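Local coordinates for protein IroE-like serine hydrolase (Shewanella oneidensis, PDB 3GFF) that probably hydrolyses ester bonds, as a serine hydrolase of the esterase D family with an alpha/beta-hydrolase fold, at residues P92-V97 with Q109-A114; T84-D89 with G143-G148. One frame throughout, in Å; residues are numbered along the deposited sequence.

Contact 1: residues P92-V97 with Q109-A114; sequences PTHTLV and QHTGGA
Thr111 and His94 carry the polar part of this contact, their side chains crossing at about a right angle. ND1 of His94 donates to the backbone O of Thr111 over 3.1 Å; the bond is bent, with an N-H...O angle of 138°, and the donor sits above the carbonyl plane. With CG of His94 anti to its own N (chi1 175°), the ring reaches across so that its edge meets segment 109-114, CE1 lying 3.4 Å from Gln109 O. Thr111 OG1 stands 2.9 Å from Thr95 O, but its one proton is contested, since the carbonyl O of Tyr108 is also a partner. A water donates to both Pro92 O and Gly112 O, bridging the two backbones.

Apolar touches lie towards the two ends. The methyl of Ala114 packs 4.2 Å from Pro92 CB, and Leu96 brings CD2 to 3.5 Å from Gln109 CA.

Gly112 takes a positive phi (109°), where a beta carbon would collide with the carbonyl of Thr111 and crowd His94 N. The two segments run in nearly opposite directions without forming a regular sheet: they are the arms of an irregular excursion leading into helix 114-132, with Gly113 at its N-cap.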
loop_
_atom_site.group_PDB
_atom_site.type_symbol
_atom_site.label_atom_id
_atom_site.label_comp_id
_atom_site.label_asym_id
_atom_site.label_seq_id
_atom_site.Cartn_x
_atom_site.Cartn_y
_atom_site.Cartn_z
ATOM N N PRO A 92 11.158 -18.019 19.387
ATOM C CA PRO A 92 10.785 -18.245 20.775
ATOM C C PRO A 92 11.382 -19.504 21.388
ATOM O O PRO A 92 11.551 -19.566 22.624
ATOM C CB PRO A 92 9.266 -18.331 20.708
ATOM C CG PRO A 92 8.964 -18.838 19.303
ATOM C CD PRO A 92 10.079 -18.376 18.440
ATOM N N THR A 93 11.685 -20.494 20.541
ATOM C CA THR A 93 12.289 -21.730 20.970
ATOM C C THR A 93 13.558 -21.998 20.154
ATOM O O THR A 93 13.736 -21.475 19.052
ATOM C CB THR A 93 11.285 -22.918 20.864
ATOM O OG1 THR A 93 10.769 -23.028 19.525
ATOM C CG2 THR A 93 10.114 -22.704 21.819
ATOM N N HIS A 94 14.419 -22.818 20.736
ATOM C CA HIS A 94 15.671 -23.220 20.156
ATOM C C HIS A 94 15.560 -24.569 19.439
ATOM O O HIS A 94 15.055 -25.531 19.989
ATOM C CB HIS A 94 16.733 -23.345 21.256
ATOM C CG HIS A 94 18.052 -23.866 20.766
ATOM N ND1 HIS A 94 18.891 -23.127 19.958
ATOM C CD2 HIS A 94 18.667 -25.065 20.953
ATOM C CE1 HIS A 94 19.962 -23.849 19.668
ATOM N NE2 HIS A 94 19.836 -25.038 20.232
ATOM N N THR A 95 16.063 -24.607 18.212
ATOM C CA THR A 95 16.207 -25.836 17.422
ATOM C C THR A 95 17.270 -25.550 16.369
ATOM O O THR A 95 17.451 -24.406 15.948
ATOM C CB THR A 95 14.903 -26.320 16.727
ATOM O OG1 THR A 95 15.137 -27.575 16.060
ATOM C CG2 THR A 95 14.430 -25.303 15.697
ATOM N N LEU A 96 17.973 -26.605 15.969
ATOM C CA LEU A 96 19.001 -26.547 14.930
ATOM C C LEU A 96 18.476 -27.093 13.604
ATOM O O LEU A 96 19.234 -27.136 12.638
ATOM C CB LEU A 96 20.204 -27.391 15.347
ATOM C CG LEU A 96 20.937 -26.966 16.627
ATOM C CD1 LEU A 96 21.930 -28.022 17.092
ATOM C CD2 LEU A 96 21.587 -25.574 16.445
ATOM N N VAL A 97 17.200 -27.481 13.537
ATOM C CA VAL A 97 16.667 -28.131 12.356
ATOM C C VAL A 97 15.408 -27.481 11.774
ATOM O O VAL A 97 14.691 -26.766 12.457
ATOM C CB VAL A 97 16.342 -29.668 12.602
ATOM C CG1 VAL A 97 17.613 -30.497 12.914
ATOM C CG2 VAL A 97 15.282 -29.853 13.710
ATOM N N GLN A 109 21.825 -21.996 15.536
ATOM C CA GLN A 109 22.455 -22.207 16.839
ATOM C C GLN A 109 22.064 -21.131 17.823
ATOM O O GLN A 109 22.148 -21.353 19.004
ATOM C CB GLN A 109 23.995 -22.232 16.731
ATOM C CG GLN A 109 24.622 -20.867 16.402
ATOM C CD GLN A 109 26.057 -20.969 15.878
ATOM O OE1 GLN A 109 26.986 -21.347 16.614
ATOM N NE2 GLN A 109 26.250 -20.577 14.598
ATOM N N HIS A 110 21.671 -19.958 17.338
ATOM C CA HIS A 110 21.305 -18.858 18.249
ATOM C C HIS A 110 19.838 -18.772 18.547
ATOM O O HIS A 110 19.431 -17.898 19.304
ATOM C CB HIS A 110 21.766 -17.511 17.670
ATOM C CG HIS A 110 23.214 -17.479 17.328
ATOM N ND1 HIS A 110 23.673 -17.575 16.034
ATOM C CD2 HIS A 110 24.307 -17.384 18.112
ATOM C CE1 HIS A 110 24.987 -17.511 16.032
ATOM N NE2 HIS A 110 25.401 -17.418 17.285
ATOM N N THR A 111 19.044 -19.645 17.941
ATOM C CA THR A 111 17.599 -19.585 18.143
ATOM C C THR A 111 17.163 -19.699 19.607
ATOM O O THR A 111 17.873 -20.284 20.453
ATOM C CB THR A 111 16.857 -20.616 17.283
ATOM O OG1 THR A 111 17.433 -21.909 17.493
ATOM C CG2 THR A 111 16.965 -20.268 15.782
ATOM N N GLY A 112 16.026 -19.062 19.887
ATOM C CA GLY A 112 15.360 -19.112 21.176
ATOM C C GLY A 112 15.389 -17.857 22.005
ATOM O O GLY A 112 15.013 -17.901 23.178
ATOM N N GLY A 113 15.787 -16.737 21.407
ATOM C CA GLY A 113 15.957 -15.493 22.153
ATOM C C GLY A 113 14.821 -14.499 22.052
ATOM O O GLY A 113 14.978 -13.327 22.425
ATOM N N ALA A 114 13.660 -14.950 21.595
ATOM C CA ALA A 114 12.535 -14.034 21.439
ATOM C C ALA A 114 12.107 -13.451 22.795
ATOM O O ALA A 114 11.659 -12.315 22.856
ATOM C CB ALA A 114 11.371 -14.705 20.712
HETATM O O HOH W 1 12.199 -17.167 24.216
#

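Contact 2: residues T84-D89 with G143-G148; sequences TNRMRD and GHSFGG
Met87 and Arg86 both meet Phe146, the selenium over one face of the ring and the guanidinium near its CB and CD1, and these three side chains make nearly all of the contact. Met87, a selenomethionine, lays SE 4.0 Å from the ring centroid of Phe146 and 24° off its normal, shifted towards CE2 and CZ: a Met-aromatic contact. Its chain bends at chi2 and chi3, so that CE also comes near CE2. Arg86 instead stays extended from CG to NE and carries its guanidinium past the root of the phenylalanine, where CB of Phe146 lies over one guanidinium face, 3.7 Å from NH2. NH1 is 3.6 Å from Phe146 CD1, but the planes stand 77° apart, so the two groups do not stack.

Segment 143-148, with its GxSxG sequence and strained strand-to-helix turn, fits a nucleophile elbow, Ser145 having phi +60°. Its OG is hydrogen-bonded to His247, consistent with a Ser-His-Asp triad completed by Asp169, and a bound imidazole lies about 4 Å from its side chain.

Packing is looser around the tip of Arg86, which like Met87 is partly exposed, whereas Phe146 is buried. NH2 is 3.8 Å from His144 O and 3.9 Å from Ser145 CB, both near the guanidinium edge, and no hydrogen bond crosses between the segments; a salt bridge from NE to Asp50 anchors the group instead. An alanine in place of Phe146 would probably leave the selenium of Met87 without its aromatic face and open a gap beside the Arg86 guanidinium.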
loop_
_atom_site.group_PDB
_atom_site.type_symbol
_atom_site.label_atom_id
_atom_site.label_comp_id
_atom_site.label_asym_id
_atom_site.label_seq_id
_atom_site.Cartn_x
_atom_site.Cartn_y
_atom_site.Cartn_z
ATOM N N THR A 84 19.758 -7.161 14.465
ATOM C CA THR A 84 21.179 -7.436 14.528
ATOM C C THR A 84 21.167 -8.959 14.227
ATOM O O THR A 84 21.317 -9.366 13.072
ATOM C CB THR A 84 21.756 -7.063 15.875
ATOM O OG1 THR A 84 21.170 -7.879 16.884
ATOM C CG2 THR A 84 21.488 -5.575 16.191
ATOM N N ASN A 85 20.896 -9.784 15.245
ATOM C CA ASN A 85 20.764 -11.237 15.056
ATOM C C ASN A 85 19.259 -11.651 15.050
ATOM O O ASN A 85 18.627 -11.937 16.081
ATOM C CB ASN A 85 21.579 -11.980 16.115
ATOM C CG ASN A 85 21.751 -13.463 15.814
ATOM O OD1 ASN A 85 20.996 -14.067 15.039
ATOM N ND2 ASN A 85 22.724 -14.068 16.481
ATOM N N ARG A 86 18.700 -11.653 13.856
ATOM C CA ARG A 86 17.297 -11.975 13.623
ATOM C C ARG A 86 16.886 -13.399 14.037
ATOM O O ARG A 86 15.828 -13.598 14.618
ATOM C CB ARG A 86 17.014 -11.766 12.143
ATOM C CG ARG A 86 15.584 -12.048 11.702
ATOM C CD ARG A 86 15.322 -11.437 10.335
ATOM N NE ARG A 86 13.890 -11.267 10.157
ATOM C CZ ARG A 86 13.103 -12.121 9.506
ATOM N NH1 ARG A 86 13.622 -13.208 8.918
ATOM N NH2 ARG A 86 11.791 -11.877 9.427
HETATM N N MSE A 87 17.705 -14.397 13.734
HETATM C CA MSE A 87 17.336 -15.749 14.128
HETATM C C MSE A 87 17.365 -15.891 15.646
HETATM O O MSE A 87 16.670 -16.708 16.197
HETATM C CB MSE A 87 18.208 -16.809 13.455
HETATM C CG MSE A 87 17.871 -17.058 11.962
HETATM SE SE MSE A 87 16.004 -17.629 11.666
HETATM C CE MSE A 87 16.185 -19.238 12.682
ATOM N N ARG A 88 18.153 -15.080 16.314
ATOM C CA ARG A 88 18.270 -15.170 17.754
ATOM C C ARG A 88 17.077 -14.519 18.401
ATOM O O ARG A 88 16.462 -15.124 19.259
ATOM C CB ARG A 88 19.550 -14.493 18.233
ATOM C CG ARG A 88 19.867 -14.612 19.724
ATOM C CD ARG A 88 20.907 -13.564 20.100
ATOM N NE ARG A 88 20.372 -12.217 19.904
ATOM C CZ ARG A 88 21.077 -11.093 19.987
ATOM N NH1 ARG A 88 22.382 -11.116 20.263
ATOM N NH2 ARG A 88 20.477 -9.924 19.788
ATOM N N ASP A 89 16.722 -13.315 17.939
ATOM C CA ASP A 89 15.696 -12.499 18.571
ATOM C C ASP A 89 14.272 -12.781 18.167
ATOM O O ASP A 89 13.376 -12.440 18.903
ATOM C CB ASP A 89 15.961 -11.032 18.266
ATOM C CG ASP A 89 17.290 -10.540 18.816
ATOM O OD1 ASP A 89 17.782 -11.104 19.823
ATOM O OD2 ASP A 89 17.844 -9.574 18.241
ATOM N N GLY A 143 4.424 -7.783 13.257
ATOM C CA GLY A 143 5.452 -8.756 12.955
ATOM C C GLY A 143 5.081 -9.519 11.694
ATOM O O GLY A 143 3.937 -9.942 11.533
ATOM N N HIS A 144 6.051 -9.657 10.789
ATOM C CA HIS A 144 5.891 -10.367 9.536
ATOM C C HIS A 144 6.919 -11.489 9.482
ATOM O O HIS A 144 8.083 -11.294 9.911
ATOM C CB HIS A 144 6.132 -9.394 8.384
ATOM C CG HIS A 144 6.255 -10.045 7.049
ATOM N ND1 HIS A 144 7.466 -10.211 6.426
ATOM C CD2 HIS A 144 5.326 -10.605 6.235
ATOM C CE1 HIS A 144 7.275 -10.817 5.267
ATOM N NE2 HIS A 144 5.989 -11.085 5.133
ATOM N N SER A 145 6.513 -12.638 8.948
ATOM C CA SER A 145 7.395 -13.797 8.794
ATOM C C SER A 145 7.868 -14.203 10.165
ATOM O O SER A 145 7.042 -14.374 11.069
ATOM C CB SER A 145 8.551 -13.482 7.838
ATOM O OG SER A 145 9.291 -14.651 7.448
ATOM N N PHE A 146 9.168 -14.385 10.350
ATOM C CA PHE A 146 9.696 -14.670 11.693
ATOM C C PHE A 146 9.284 -13.623 12.732
ATOM O O PHE A 146 9.081 -13.968 13.890
ATOM C CB PHE A 146 11.201 -14.795 11.672
ATOM C CG PHE A 146 11.668 -16.080 11.134
ATOM C CD1 PHE A 146 11.843 -16.259 9.782
ATOM C CD2 PHE A 146 11.939 -17.130 11.982
ATOM C CE1 PHE A 146 12.268 -17.459 9.313
ATOM C CE2 PHE A 146 12.356 -18.321 11.497
ATOM C CZ PHE A 146 12.521 -18.501 10.199
ATOM N N GLY A 147 9.168 -12.354 12.337
ATOM C CA GLY A 147 8.678 -11.304 13.256
ATOM C C GLY A 147 7.249 -11.603 13.738
ATOM O O GLY A 147 6.825 -11.152 14.808
ATOM N N GLY A 148 6.488 -12.354 12.946
ATOM C CA GLY A 148 5.153 -12.800 13.340
ATOM C C GLY A 148 5.201 -13.682 14.588
ATOM O O GLY A 148 4.270 -13.701 15.359
#

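How the contacts relate
Contact 1 is nested along the chain inside the loop closed by contact 2, and their centres lie 11 Å apart on the same side of the chain's centre. Helix 86-89 joins them directly: CE of Met87 is 3.4 Å from CG2 of Thr111, while Ala114 CB packs 3.5 Å from Asp89 O and His110 O is 3.3 Å from Arg88 CG. Met87 thus touches Thr111 of contact 1 as well as the residue following the probable nucleophile, Ser145, in contact 2. The centre of contact 2, which holds that likely nucleophile, is about 15 Å from the centre of the chain, whereas the centre of contact 1 lies farther out, at about 23 Å.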